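Local coordinates for protein transcriptional repressor of the blcABC operon (Agrobacterium tumefaciens, PDB 3MQ0) that represses transcription of the blcABC operon, probably by binding DNA through its helix-turn-helix domain, and is regulated via oligomerization, at residues Y119-T124 against G135-A140; D37-S42 against L83-H88; A223-Y228 against A263-L268. All blocks are in the same frame, centred on the assembly; numbering follows the deposited sequence.

Contact 1 (Y119-T124 against G135-A140)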
ATOM      1  N   TYR B 119      -7.495  33.244 -10.083  1.00 22.58           N
ATOM      2  CA  TYR B 119      -7.818  33.094  -8.660  1.00 21.09           C
ATOM      3  C   TYR B 119      -6.643  32.732  -7.775  1.00 20.32           C
ATOM      4  O   TYR B 119      -5.704  32.046  -8.194  1.00 17.14           O
ATOM      5  CB  TYR B 119      -8.920  32.046  -8.462  1.00 22.05           C
ATOM      6  CG  TYR B 119     -10.027  32.195  -9.466  1.00 20.66           C
ATOM      7  CD1 TYR B 119     -10.923  33.239  -9.379  1.00 26.27           C
ATOM      8  CD2 TYR B 119     -10.161  31.300 -10.517  1.00 23.26           C
ATOM      9  CE1 TYR B 119     -11.931  33.388 -10.304  1.00 29.21           C
ATOM     10  CE2 TYR B 119     -11.160  31.447 -11.451  1.00 22.87           C
ATOM     11  CZ  TYR B 119     -12.043  32.487 -11.336  1.00 28.44           C
ATOM     12  OH  TYR B 119     -13.043  32.646 -12.269  1.00 33.20           O
ATOM     13  N   THR B 120      -6.735  33.165  -6.523  1.00 17.76           N
ATOM     14  CA  THR B 120      -5.810  32.706  -5.500  1.00 17.48           C
ATOM     15  C   THR B 120      -6.222  31.294  -5.109  1.00 12.91           C
ATOM     16  O   THR B 120      -7.389  31.042  -4.843  1.00 17.67           O
ATOM     17  CB  THR B 120      -5.856  33.616  -4.276  1.00 24.15           C
ATOM     18  OG1 THR B 120      -5.356  34.913  -4.637  1.00 25.64           O
ATOM     19  CG2 THR B 120      -5.022  33.034  -3.141  1.00 22.61           C
ATOM     20  N   VAL B 121      -5.265  30.371  -5.074  1.00 13.11           N
ATOM     21  CA  VAL B 121      -5.584  28.975  -4.779  1.00 11.98           C
ATOM     22  C   VAL B 121      -4.809  28.529  -3.559  1.00 14.66           C
ATOM     23  O   VAL B 121      -3.600  28.775  -3.472  1.00 17.92           O
ATOM     24  CB  VAL B 121      -5.171  28.057  -5.945  1.00 16.68           C
ATOM     25  CG1 VAL B 121      -5.727  26.643  -5.733  1.00 13.41           C
ATOM     26  CG2 VAL B 121      -5.642  28.637  -7.262  1.00 17.53           C
ATOM     27  N   THR B 122      -5.494  27.889  -2.614  1.00 12.56           N
ATOM     28  CA  THR B 122      -4.841  27.440  -1.387  1.00 13.35           C
ATOM     29  C   THR B 122      -4.960  25.937  -1.249  1.00 12.22           C
ATOM     30  O   THR B 122      -5.856  25.320  -1.817  1.00 12.42           O
ATOM     31  CB  THR B 122      -5.476  28.091  -0.140  1.00 18.49           C
ATOM     32  OG1 THR B 122      -6.890  27.859  -0.167  1.00 18.07           O
ATOM     33  CG2 THR B 122      -5.241  29.581  -0.149  1.00 19.62           C
ATOM     34  N   LEU B 123      -4.036  25.361  -0.494  1.00 11.87           N
ATOM     35  CA  LEU B 123      -4.021  23.933  -0.204  1.00 10.94           C
ATOM     36  C   LEU B 123      -3.867  23.818   1.300  1.00 12.25           C
ATOM     37  O   LEU B 123      -2.955  24.418   1.877  1.00 12.02           O
ATOM     38  CB  LEU B 123      -2.812  23.283  -0.865  1.00 10.64           C
ATOM     39  CG  LEU B 123      -2.577  21.784  -0.627  1.00 12.38           C
ATOM     40  CD1 LEU B 123      -3.656  21.000  -1.347  1.00 16.52           C
ATOM     41  CD2 LEU B 123      -1.165  21.372  -1.109  1.00 12.28           C
ATOM     42  N   THR B 124      -4.745  23.044   1.933  1.00 10.51           N
ATOM     43  CA  THR B 124      -4.743  22.942   3.383  1.00 10.89           C
ATOM     44  C   THR B 124      -4.859  21.512   3.855  1.00 14.02           C
ATOM     45  O   THR B 124      -5.271  20.629   3.103  1.00 15.65           O
ATOM     46  CB  THR B 124      -5.933  23.685   3.995  1.00 15.03           C
ATOM     47  OG1 THR B 124      -7.139  22.988   3.654  1.00 15.89           O
ATOM     48  CG2 THR B 124      -5.996  25.119   3.496  1.00 14.98           C
ATOM     49  N   GLY B 135       0.032  25.172   1.122  1.00 15.03           N
ATOM     50  CA  GLY B 135       0.368  25.662  -0.208  1.00 16.70           C
ATOM     51  C   GLY B 135      -0.501  26.842  -0.581  1.00 15.22           C
ATOM     52  O   GLY B 135      -1.628  26.958  -0.104  1.00 15.06           O
ATOM     53  N   CYS B 136       0.033  27.741  -1.405  1.00 14.45           N
ATOM     54  CA  CYS B 136      -0.734  28.904  -1.826  1.00 19.24           C
ATOM     55  C   CYS B 136      -0.192  29.456  -3.132  1.00 31.44           C
ATOM     56  O   CYS B 136       0.995  29.776  -3.225  1.00 30.73           O
ATOM     57  CB  CYS B 136      -0.709  29.998  -0.751  1.00 30.59           C
ATOM     58  SG  CYS B 136      -1.672  31.499  -1.183  1.00 33.99           S
ATOM     59  N   ARG B 137      -1.058  29.567  -4.141  1.00 20.32           N
ATOM     60  CA  ARG B 137      -0.678  30.215  -5.394  1.00 21.60           C
ATOM     61  C   ARG B 137      -1.456  31.523  -5.530  1.00 21.88           C
ATOM     62  O   ARG B 137      -2.675  31.517  -5.681  1.00 16.17           O
ATOM     63  CB  ARG B 137      -0.888  29.295  -6.606  1.00 24.37           C
ATOM     64  CG  ARG B 137      -0.300  29.885  -7.906  1.00 28.04           C
ATOM     65  CD  ARG B 137      -0.695  29.122  -9.169  1.00 49.66           C
ATOM     66  NE  ARG B 137      -2.020  29.439  -9.725  1.00 48.20           N
ATOM     67  CZ  ARG B 137      -2.747  30.520  -9.446  1.00 35.76           C
ATOM     68  NH1 ARG B 137      -2.305  31.450  -8.614  1.00 34.79           N
ATOM     69  NH2 ARG B 137      -3.934  30.666 -10.012  1.00 31.37           N
ATOM     70  N   ASN B 138      -0.746  32.649  -5.426  1.00 29.73           N
ATOM     71  CA  ASN B 138      -1.379  33.968  -5.400  1.00 23.81           C
ATOM     72  C   ASN B 138      -1.887  34.429  -6.752  1.00 23.85           C
ATOM     73  O   ASN B 138      -1.470  33.913  -7.782  1.00 30.73           O
ATOM     74  CB  ASN B 138      -0.421  35.007  -4.828  1.00 32.55           C
ATOM     75  CG  ASN B 138      -0.252  34.857  -3.339  1.00 37.90           C
ATOM     76  OD1 ASN B 138       0.825  34.511  -2.857  1.00 45.34           O
ATOM     77  ND2 ASN B 138      -1.329  35.089  -2.597  1.00 37.13           N
ATOM     78  N   SER B 139      -2.776  35.420  -6.739  1.00 30.58           N
ATOM     79  CA  SER B 139      -3.342  35.983  -7.968  1.00 30.63           C
ATOM     80  C   SER B 139      -3.590  37.472  -7.828  1.00 30.48           C
ATOM     81  O   SER B 139      -3.171  38.090  -6.844  1.00 32.99           O
ATOM     82  CB  SER B 139      -4.674  35.319  -8.298  1.00 31.34           C
ATOM     83  OG  SER B 139      -5.692  35.839  -7.461  1.00 34.27           O
ATOM     84  N   ALA B 140      -4.278  38.039  -8.824  1.00 28.76           N
ATOM     85  CA  ALA B 140      -4.620  39.460  -8.848  1.00 33.07           C
ATOM     86  C   ALA B 140      -5.866  39.802  -8.026  1.00 34.61           C
ATOM     87  O   ALA B 140      -6.223  40.974  -7.884  1.00 40.87           O
ATOM     88  CB  ALA B 140      -4.796  39.942 -10.293  1.00 43.56           C
TER

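Contact 2 (D37-S42 against L83-H88)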
ATOM      1  N   ASP B  37      -2.236  -4.775 -15.735  1.00 15.28           N
ATOM      2  CA  ASP B  37      -3.516  -4.234 -15.298  1.00 18.14           C
ATOM      3  C   ASP B  37      -4.586  -5.324 -15.192  1.00 22.04           C
ATOM      4  O   ASP B  37      -5.396  -5.314 -14.269  1.00 18.66           O
ATOM      5  CB  ASP B  37      -3.985  -3.123 -16.224  1.00 15.78           C
ATOM      6  CG  ASP B  37      -3.175  -1.844 -16.068  1.00 19.08           C
ATOM      7  OD1 ASP B  37      -2.393  -1.709 -15.091  1.00 20.70           O
ATOM      8  OD2 ASP B  37      -3.339  -0.957 -16.927  1.00 20.03           O
ATOM      9  N   LEU B  38      -4.594  -6.251 -16.145  1.00 18.45           N
ATOM     10  CA  LEU B  38      -5.586  -7.325 -16.160  1.00 22.28           C
ATOM     11  C   LEU B  38      -5.394  -8.271 -14.987  1.00 19.05           C
ATOM     12  O   LEU B  38      -6.353  -8.646 -14.324  1.00 18.60           O
ATOM     13  CB  LEU B  38      -5.513  -8.107 -17.460  1.00 20.11           C
ATOM     14  CG  LEU B  38      -6.169  -7.426 -18.654  1.00 29.42           C
ATOM     15  CD1 LEU B  38      -5.600  -7.982 -19.942  1.00 27.53           C
ATOM     16  CD2 LEU B  38      -7.685  -7.607 -18.598  1.00 30.68           C
ATOM     17  N   VAL B  39      -4.147  -8.642 -14.726  1.00 15.81           N
ATOM     18  CA  VAL B  39      -3.843  -9.521 -13.605  1.00 18.91           C
ATOM     19  C   VAL B  39      -4.178  -8.836 -12.281  1.00 22.68           C
ATOM     20  O   VAL B  39      -4.742  -9.445 -11.375  1.00 23.43           O
ATOM     21  CB  VAL B  39      -2.371  -9.958 -13.636  1.00 21.44           C
ATOM     22  CG1 VAL B  39      -2.005 -10.715 -12.373  1.00 20.34           C
ATOM     23  CG2 VAL B  39      -2.114 -10.809 -14.878  1.00 16.20           C
ATOM     24  N   ALA B  40      -3.846  -7.557 -12.173  1.00 20.06           N
ATOM     25  CA  ALA B  40      -4.061  -6.860 -10.923  1.00 20.95           C
ATOM     26  C   ALA B  40      -5.546  -6.747 -10.622  1.00 24.62           C
ATOM     27  O   ALA B  40      -5.952  -6.795  -9.462  1.00 29.35           O
ATOM     28  CB  ALA B  40      -3.399  -5.478 -10.966  1.00 18.63           C
ATOM     29  N   GLY B  41      -6.353  -6.612 -11.672  1.00 21.94           N
ATOM     30  CA  GLY B  41      -7.779  -6.386 -11.529  1.00 26.36           C
ATOM     31  C   GLY B  41      -8.647  -7.633 -11.477  1.00 33.89           C
ATOM     32  O   GLY B  41      -9.854  -7.534 -11.271  1.00 34.15           O
ATOM     33  N   SER B  42      -8.044  -8.805 -11.659  1.00 25.90           N
ATOM     34  CA  SER B  42      -8.798 -10.057 -11.604  1.00 27.07           C
ATOM     35  C   SER B  42      -8.696 -10.717 -10.230  1.00 24.22           C
ATOM     36  O   SER B  42      -7.600 -11.014  -9.753  1.00 27.88           O
ATOM     37  CB  SER B  42      -8.301 -11.023 -12.684  1.00 27.43           C
ATOM     38  OG  SER B  42      -9.041 -12.234 -12.639  1.00 27.70           O
ATOM     39  N   LEU B  83      -0.924 -16.952 -13.460  1.00 20.13           N
ATOM     40  CA  LEU B  83       0.042 -15.886 -13.352  1.00 23.85           C
ATOM     41  C   LEU B  83      -0.478 -14.882 -12.339  1.00 23.25           C
ATOM     42  O   LEU B  83      -1.680 -14.646 -12.244  1.00 29.36           O
ATOM     43  CB  LEU B  83       0.256 -15.251 -14.721  1.00 21.95           C
ATOM     44  CG  LEU B  83       0.926 -16.190 -15.724  1.00 27.74           C
ATOM     45  CD1 LEU B  83       0.778 -15.681 -17.139  1.00 30.11           C
ATOM     46  CD2 LEU B  83       2.398 -16.372 -15.367  1.00 25.40           C
ATOM     47  N   ARG B  84       0.426 -14.319 -11.552  1.00 16.34           N
ATOM     48  CA  ARG B  84       0.032 -13.313 -10.583  1.00 20.36           C
ATOM     49  C   ARG B  84       1.060 -12.203 -10.615  1.00 16.86           C
ATOM     50  O   ARG B  84       2.147 -12.380 -11.150  1.00 17.61           O
ATOM     51  CB  ARG B  84      -0.069 -13.936  -9.184  1.00 25.42           C
ATOM     52  CG  ARG B  84      -1.075 -15.075  -9.173  1.00 36.42           C
ATOM     53  CD  ARG B  84      -1.000 -16.032  -7.989  1.00 54.62           C
ATOM     54  NE  ARG B  84      -1.717 -17.270  -8.326  1.00 60.98           N
ATOM     55  CZ  ARG B  84      -2.070 -18.213  -7.456  1.00 66.01           C
ATOM     56  NH1 ARG B  84      -1.790 -18.076  -6.166  1.00 67.68           N
ATOM     57  NH2 ARG B  84      -2.713 -19.296  -7.881  1.00 62.77           N
ATOM     58  N   ILE B  85       0.710 -11.049 -10.059  1.00 15.66           N
ATOM     59  CA  ILE B  85       1.679  -9.971  -9.961  1.00 12.83           C
ATOM     60  C   ILE B  85       2.889 -10.418  -9.140  1.00 12.59           C
ATOM     61  O   ILE B  85       2.732 -11.012  -8.068  1.00 18.94           O
ATOM     62  CB  ILE B  85       1.063  -8.732  -9.287  1.00 18.77           C
ATOM     63  CG1 ILE B  85      -0.168  -8.251 -10.069  1.00 19.65           C
ATOM     64  CG2 ILE B  85       2.106  -7.621  -9.157  1.00 15.67           C
ATOM     65  CD1 ILE B  85       0.147  -7.735 -11.463  1.00 21.33           C
ATOM     66  N   GLY B  86       4.087 -10.099  -9.625  1.00 16.33           N
ATOM     67  CA  GLY B  86       5.316 -10.377  -8.900  1.00 19.62           C
ATOM     68  C   GLY B  86       5.503  -9.372  -7.778  1.00 17.07           C
ATOM     69  O   GLY B  86       5.046  -8.241  -7.886  1.00 19.87           O
ATOM     70  N   PRO B  87       6.159  -9.786  -6.690  1.00 13.88           N
ATOM     71  CA  PRO B  87       6.328  -8.941  -5.499  1.00 15.09           C
ATOM     72  C   PRO B  87       7.217  -7.729  -5.742  1.00 24.89           C
ATOM     73  O   PRO B  87       7.231  -6.809  -4.927  1.00 20.91           O
ATOM     74  CB  PRO B  87       6.993  -9.876  -4.498  1.00 19.15           C
ATOM     75  CG  PRO B  87       7.601 -10.962  -5.334  1.00 22.28           C
ATOM     76  CD  PRO B  87       6.694 -11.140  -6.490  1.00 19.99           C
ATOM     77  N   HIS B  88       7.955  -7.725  -6.844  1.00 20.17           N
ATOM     78  CA  HIS B  88       8.887  -6.629  -7.095  1.00 22.94           C
ATOM     79  C   HIS B  88       8.169  -5.288  -7.261  1.00 26.10           C
ATOM     80  O   HIS B  88       8.748  -4.232  -6.991  1.00 20.29           O
ATOM     81  CB  HIS B  88       9.747  -6.920  -8.326  1.00 26.26           C
ATOM     82  CG  HIS B  88      10.897  -5.977  -8.494  1.00 39.85           C
ATOM     83  ND1 HIS B  88      12.035  -6.046  -7.717  1.00 48.71           N
ATOM     84  CD2 HIS B  88      11.084  -4.941  -9.347  1.00 36.10           C
ATOM     85  CE1 HIS B  88      12.874  -5.091  -8.084  1.00 45.07           C
ATOM     86  NE2 HIS B  88      12.319  -4.407  -9.072  1.00 31.74           N
TER

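Contact 3 (A223-Y228 against A263-L268)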
ATOM      1  N   ALA B 223     -12.734  22.055  -2.543  1.00  9.74           N
ATOM      2  CA  ALA B 223     -12.927  20.661  -2.930  1.00 10.59           C
ATOM      3  C   ALA B 223     -11.929  19.762  -2.204  1.00 15.17           C
ATOM      4  O   ALA B 223     -10.894  20.222  -1.720  1.00 13.24           O
ATOM      5  CB  ALA B 223     -12.769  20.494  -4.438  1.00 11.39           C
ATOM      6  N   ALA B 224     -12.229  18.470  -2.150  1.00 12.57           N
ATOM      7  CA  ALA B 224     -11.412  17.539  -1.392  1.00 14.71           C
ATOM      8  C   ALA B 224     -10.358  16.854  -2.260  1.00 16.96           C
ATOM      9  O   ALA B 224     -10.621  16.469  -3.392  1.00 16.22           O
ATOM     10  CB  ALA B 224     -12.292  16.477  -0.741  1.00 14.64           C
ATOM     11  N   ILE B 225      -9.175  16.685  -1.693  1.00 13.57           N
ATOM     12  CA  ILE B 225      -8.099  15.911  -2.311  1.00 12.88           C
ATOM     13  C   ILE B 225      -8.015  14.612  -1.532  1.00 20.33           C
ATOM     14  O   ILE B 225      -7.985  14.624  -0.298  1.00 19.23           O
ATOM     15  CB  ILE B 225      -6.747  16.653  -2.208  1.00 15.26           C
ATOM     16  CG1 ILE B 225      -6.827  18.063  -2.818  1.00 18.54           C
ATOM     17  CG2 ILE B 225      -5.609  15.819  -2.820  1.00 17.23           C
ATOM     18  CD1 ILE B 225      -7.298  18.092  -4.232  1.00 20.55           C
ATOM     19  N   ARG B 226      -7.988  13.487  -2.237  1.00 15.70           N
ATOM     20  CA  ARG B 226      -7.929  12.200  -1.559  1.00 19.28           C
ATOM     21  C   ARG B 226      -6.619  11.479  -1.837  1.00 20.01           C
ATOM     22  O   ARG B 226      -6.042  11.624  -2.921  1.00 25.65           O
ATOM     23  CB  ARG B 226      -9.119  11.340  -1.968  1.00 20.12           C
ATOM     24  CG  ARG B 226     -10.425  11.955  -1.479  1.00 23.49           C
ATOM     25  CD  ARG B 226     -11.665  11.218  -1.938  1.00 31.90           C
ATOM     26  NE  ARG B 226     -12.843  12.026  -1.621  1.00 31.88           N
ATOM     27  CZ  ARG B 226     -13.404  12.093  -0.420  1.00 41.44           C
ATOM     28  NH1 ARG B 226     -12.910  11.384   0.585  1.00 31.38           N
ATOM     29  NH2 ARG B 226     -14.465  12.868  -0.224  1.00 48.19           N
ATOM     30  N   ASP B 227      -6.159  10.712  -0.849  1.00 22.46           N
ATOM     31  CA  ASP B 227      -4.906   9.964  -0.963  1.00 29.63           C
ATOM     32  C   ASP B 227      -5.185   8.554  -1.452  1.00 32.46           C
ATOM     33  O   ASP B 227      -6.340   8.185  -1.677  1.00 28.26           O
ATOM     34  CB  ASP B 227      -4.160   9.925   0.382  1.00 35.45           C
ATOM     35  CG  ASP B 227      -4.985   9.299   1.506  1.00 44.37           C
ATOM     36  OD1 ASP B 227      -5.708   8.307   1.268  1.00 33.70           O
ATOM     37  OD2 ASP B 227      -4.906   9.807   2.648  1.00 59.30           O
ATOM     38  N   TYR B 228      -4.132   7.759  -1.601  1.00 34.15           N
ATOM     39  CA  TYR B 228      -4.291   6.438  -2.183  1.00 38.85           C
ATOM     40  C   TYR B 228      -5.357   5.647  -1.429  1.00 41.93           C
ATOM     41  O   TYR B 228      -6.090   4.857  -2.016  1.00 46.35           O
ATOM     42  CB  TYR B 228      -2.956   5.692  -2.213  1.00 40.75           C
ATOM     43  CG  TYR B 228      -2.413   5.329  -0.857  1.00 50.64           C
ATOM     44  CD1 TYR B 228      -2.545   4.038  -0.360  1.00 62.43           C
ATOM     45  CD2 TYR B 228      -1.761   6.275  -0.074  1.00 52.94           C
ATOM     46  CE1 TYR B 228      -2.045   3.698   0.887  1.00 68.20           C
ATOM     47  CE2 TYR B 228      -1.257   5.947   1.171  1.00 61.45           C
ATOM     48  CZ  TYR B 228      -1.403   4.658   1.647  1.00 69.73           C
ATOM     49  OH  TYR B 228      -0.903   4.332   2.887  1.00 75.60           O
ATOM     50  N   ALA B 263      -8.576  15.061 -10.222  1.00 15.42           N
ATOM     51  CA  ALA B 263      -7.383  14.818 -11.041  1.00 21.64           C
ATOM     52  C   ALA B 263      -6.127  14.886 -10.180  1.00 23.35           C
ATOM     53  O   ALA B 263      -5.190  14.109 -10.356  1.00 17.65           O
ATOM     54  CB  ALA B 263      -7.296  15.823 -12.181  1.00 16.79           C
ATOM     55  N   LEU B 264      -6.104  15.815  -9.233  1.00 17.32           N
ATOM     56  CA  LEU B 264      -4.971  15.894  -8.319  1.00 15.74           C
ATOM     57  C   LEU B 264      -4.876  14.643  -7.435  1.00 17.96           C
ATOM     58  O   LEU B 264      -3.782  14.115  -7.215  1.00 18.12           O
ATOM     59  CB  LEU B 264      -5.084  17.156  -7.450  1.00 16.53           C
ATOM     60  CG  LEU B 264      -3.877  17.614  -6.640  1.00 32.73           C
ATOM     61  CD1 LEU B 264      -2.636  17.691  -7.507  1.00 38.25           C
ATOM     62  CD2 LEU B 264      -4.164  18.977  -6.016  1.00 24.18           C
ATOM     63  N   SER B 265      -6.018  14.184  -6.923  1.00 15.45           N
ATOM     64  CA  SER B 265      -6.082  12.961  -6.109  1.00 18.67           C
ATOM     65  C   SER B 265      -5.520  11.744  -6.848  1.00 17.74           C
ATOM     66  O   SER B 265      -4.790  10.925  -6.278  1.00 17.67           O
ATOM     67  CB  SER B 265      -7.537  12.677  -5.703  1.00 20.34           C
ATOM     68  OG  SER B 265      -8.027  13.747  -4.906  1.00 22.20           O
ATOM     69  N   GLU B 266      -5.862  11.633  -8.122  1.00 15.89           N
ATOM     70  CA  GLU B 266      -5.347  10.550  -8.956  1.00 18.91           C
ATOM     71  C   GLU B 266      -3.819  10.570  -9.011  1.00 19.84           C
ATOM     72  O   GLU B 266      -3.162   9.532  -8.963  1.00 18.32           O
ATOM     73  CB  GLU B 266      -5.934  10.632 -10.359  1.00 25.98           C
ATOM     74  CG  GLU B 266      -5.658   9.395 -11.188  1.00 47.50           C
ATOM     75  CD  GLU B 266      -6.396   9.403 -12.509  1.00 63.50           C
ATOM     76  OE1 GLU B 266      -5.988  10.166 -13.414  1.00 71.88           O
ATOM     77  OE2 GLU B 266      -7.386   8.650 -12.641  1.00 62.66           O
ATOM     78  N   LYS B 267      -3.244  11.758  -9.068  1.00 18.89           N
ATOM     79  CA  LYS B 267      -1.794  11.876  -9.066  1.00 18.84           C
ATOM     80  C   LYS B 267      -1.194  11.388  -7.757  1.00 22.95           C
ATOM     81  O   LYS B 267      -0.025  11.053  -7.712  1.00 19.69           O
ATOM     82  CB  LYS B 267      -1.381  13.325  -9.338  1.00 17.87           C
ATOM     83  CG  LYS B 267      -1.706  13.778 -10.744  1.00 19.64           C
ATOM     84  CD  LYS B 267      -1.242  15.208 -10.985  1.00 26.20           C
ATOM     85  CE  LYS B 267      -1.435  15.598 -12.449  1.00 31.16           C
ATOM     86  NZ  LYS B 267      -1.207  17.059 -12.660  1.00 34.75           N
ATOM     87  N   LEU B 268      -2.005  11.340  -6.701  1.00 18.95           N
ATOM     88  CA  LEU B 268      -1.526  10.939  -5.382  1.00 21.34           C
ATOM     89  C   LEU B 268      -1.850   9.490  -5.056  1.00 23.37           C
ATOM     90  O   LEU B 268      -1.574   9.016  -3.948  1.00 25.90           O
ATOM     91  CB  LEU B 268      -2.096  11.864  -4.302  1.00 20.03           C
ATOM     92  CG  LEU B 268      -1.797  13.353  -4.467  1.00 23.47           C
ATOM     93  CD1 LEU B 268      -2.500  14.152  -3.368  1.00 24.35           C
ATOM     94  CD2 LEU B 268      -0.297  13.601  -4.438  1.00 27.12           C
TER
HETATM   95  O   HOH W   1     -10.869  14.254  -4.721  1.00 26.39           O
HETATM   96  O   HOH W   2      -1.486   9.127  -1.296  1.00 41.14           O

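Contact 1 (Y119-T124 against G135-A140)
V121 and R137 face each other as an antiparallel hydrogen-bonded pair. V121 N donates to R137 O at 2.9 Å, and R137 N donates to V121 O at 2.7 Å. L123 and G135 repeat the pattern, with L123 N 2.9 Å from G135 O and a longer return bond of 3.2 Å from G135 N to L123 O. T122 and C136, between them, form a non-hydrogen-bonded pair. T122 CG2 meets C136 SG at 4.2 Å, on the face away from V121.

The R137 chain bends at chi3 (82°), and V121 CG2 lies over one face of its guanidinium, 3.8 Å from NH2. NH2 donates to Y119 O at 2.9 Å. This bond is bent (134°), and the oxygen is tilted out of the guanidinium plane. T120 OG1 and S139 OG share a hydrogen bond of 3.0 Å.

Further out, F106 and L110 of helix 102-110 pack on V121, while F147 packs on T122 and C136. Strand 232-241 pairs with the other edge of 120-124.

The two strands belong to one hairpin of the GAF-type sheet. Past V121 and R137 side-chain bonds take over: the R137 guanidinium holds the Y119 carbonyl, and the T120 and S139 hydroxyls bond each other, so this end of the hairpin stays joined by polar contacts.

Contact 2 (D37-S42 against L83-H88)
V39 places CG1 anti to its backbone N (chi1 172°), and this methyl reaches across to I85. I85 keeps CG1 beside its own N, and a further turn at chi2 (-66°) brings CD1 up to the helix. The two meet at 3.8 Å, V39 CG1 to I85 CD1.

V39 CG1 does most of the touching. It lies 3.6 Å from I85 N and 3.8 Å from R84 CA, and L83 O is 3.9 Å from it. One methyl thus rests on the strand backbone as well as on a side chain. I85 CD1 also spans to A40, where CB is 4.2 Å away. The touching side chains, V39, A40 and I85, are all apolar, so they meet by van der Waals packing alone. Helical residues 37-41 run almost perpendicular to strand residues 83-85, at 89°, with axes 7.7 Å apart at their closest.

L51 of helix 48-52 packs on both V39 and L83, and L66 of helix 59-71 reaches L83. F96 of the second subunit packs on I85. D37 OD1 accepts hydrogen bonds from H88 NE2 and W92 NE1 of that subunit, so the dimer interface runs beside this core.

Helices 27-41, 48-52 and 59-71 with the small antiparallel sheet make a winged helix-turn-helix. Here the first helix packs against a wing strand, as in the DNA-binding domain of IclR-family regulators.

Contact 3 (A223-Y228 against A263-L268)
S265 OG makes the direct polar link between strand and helix. It accepts a hydrogen bond from R226 N at 2.7 Å, and the bond is nearly straight (174°). The S265 hydroxyl sits beside its own backbone N (chi1 -62°), where it also bonds A261 O one helical turn back.

Two waters add bridges. Water 1 donates to S265 OG at 2.9 Å. It also lies 2.6 Å from A224 O, although other acceptors compete for its protons. Water 2 donates to L268 O at 2.7 Å and accepts from Y228 N at 3.0 Å. It lies in the plane of the Y228 ring, at its edge.

The apolar contacts centre on I225, whose two branches divide between leucines four residues apart. CD1 of I225 meets L264 CD2 at 3.7 Å, and CG2 of I225 meets L268 CD1 at 3.6 Å. Strand residues 223-226 and helix residues 263-267 run nearly parallel, at 15°, and their axes come within 6.8 Å. A261 and I236 also pack on I225, while L264 touches T105 and H109 of helix 102-110. Y228 packs on L90 of the second subunit.

The S265 hydroxyl therefore serves both elements. It accepts from the strand amide and from water 1, and its one proton goes to the A261 carbonyl, which can only accept. The hydroxyl of this buried serine is thus satisfied on both its acceptor and its donor side, next to the apolar cluster of I225, L264 and L268.

How the contacts relate
Contacts 1 and 3 both reach the same antiparallel sheet of the GAF-type domain. Their centres are 17 Å apart and their nearest atoms about 5 Å, so they do not touch. Contact 1 pairs two strands within the sheet, and contact 3 lays the C-terminal helix against it. Helix 102-110 packs on both. Contact 2 lies in the helix-turn-helix domain, on the opposite side of the chain's centre from contact 1, with centres 40 Å apart. Contact 3 sits between, its centre 24 Å from that of contact 2. Both contacts 2 and 3 touch the second subunit, whereas contact 1 does not, so that subunit reaches the helix-turn-helix domain and, through Y228, the sheet domain.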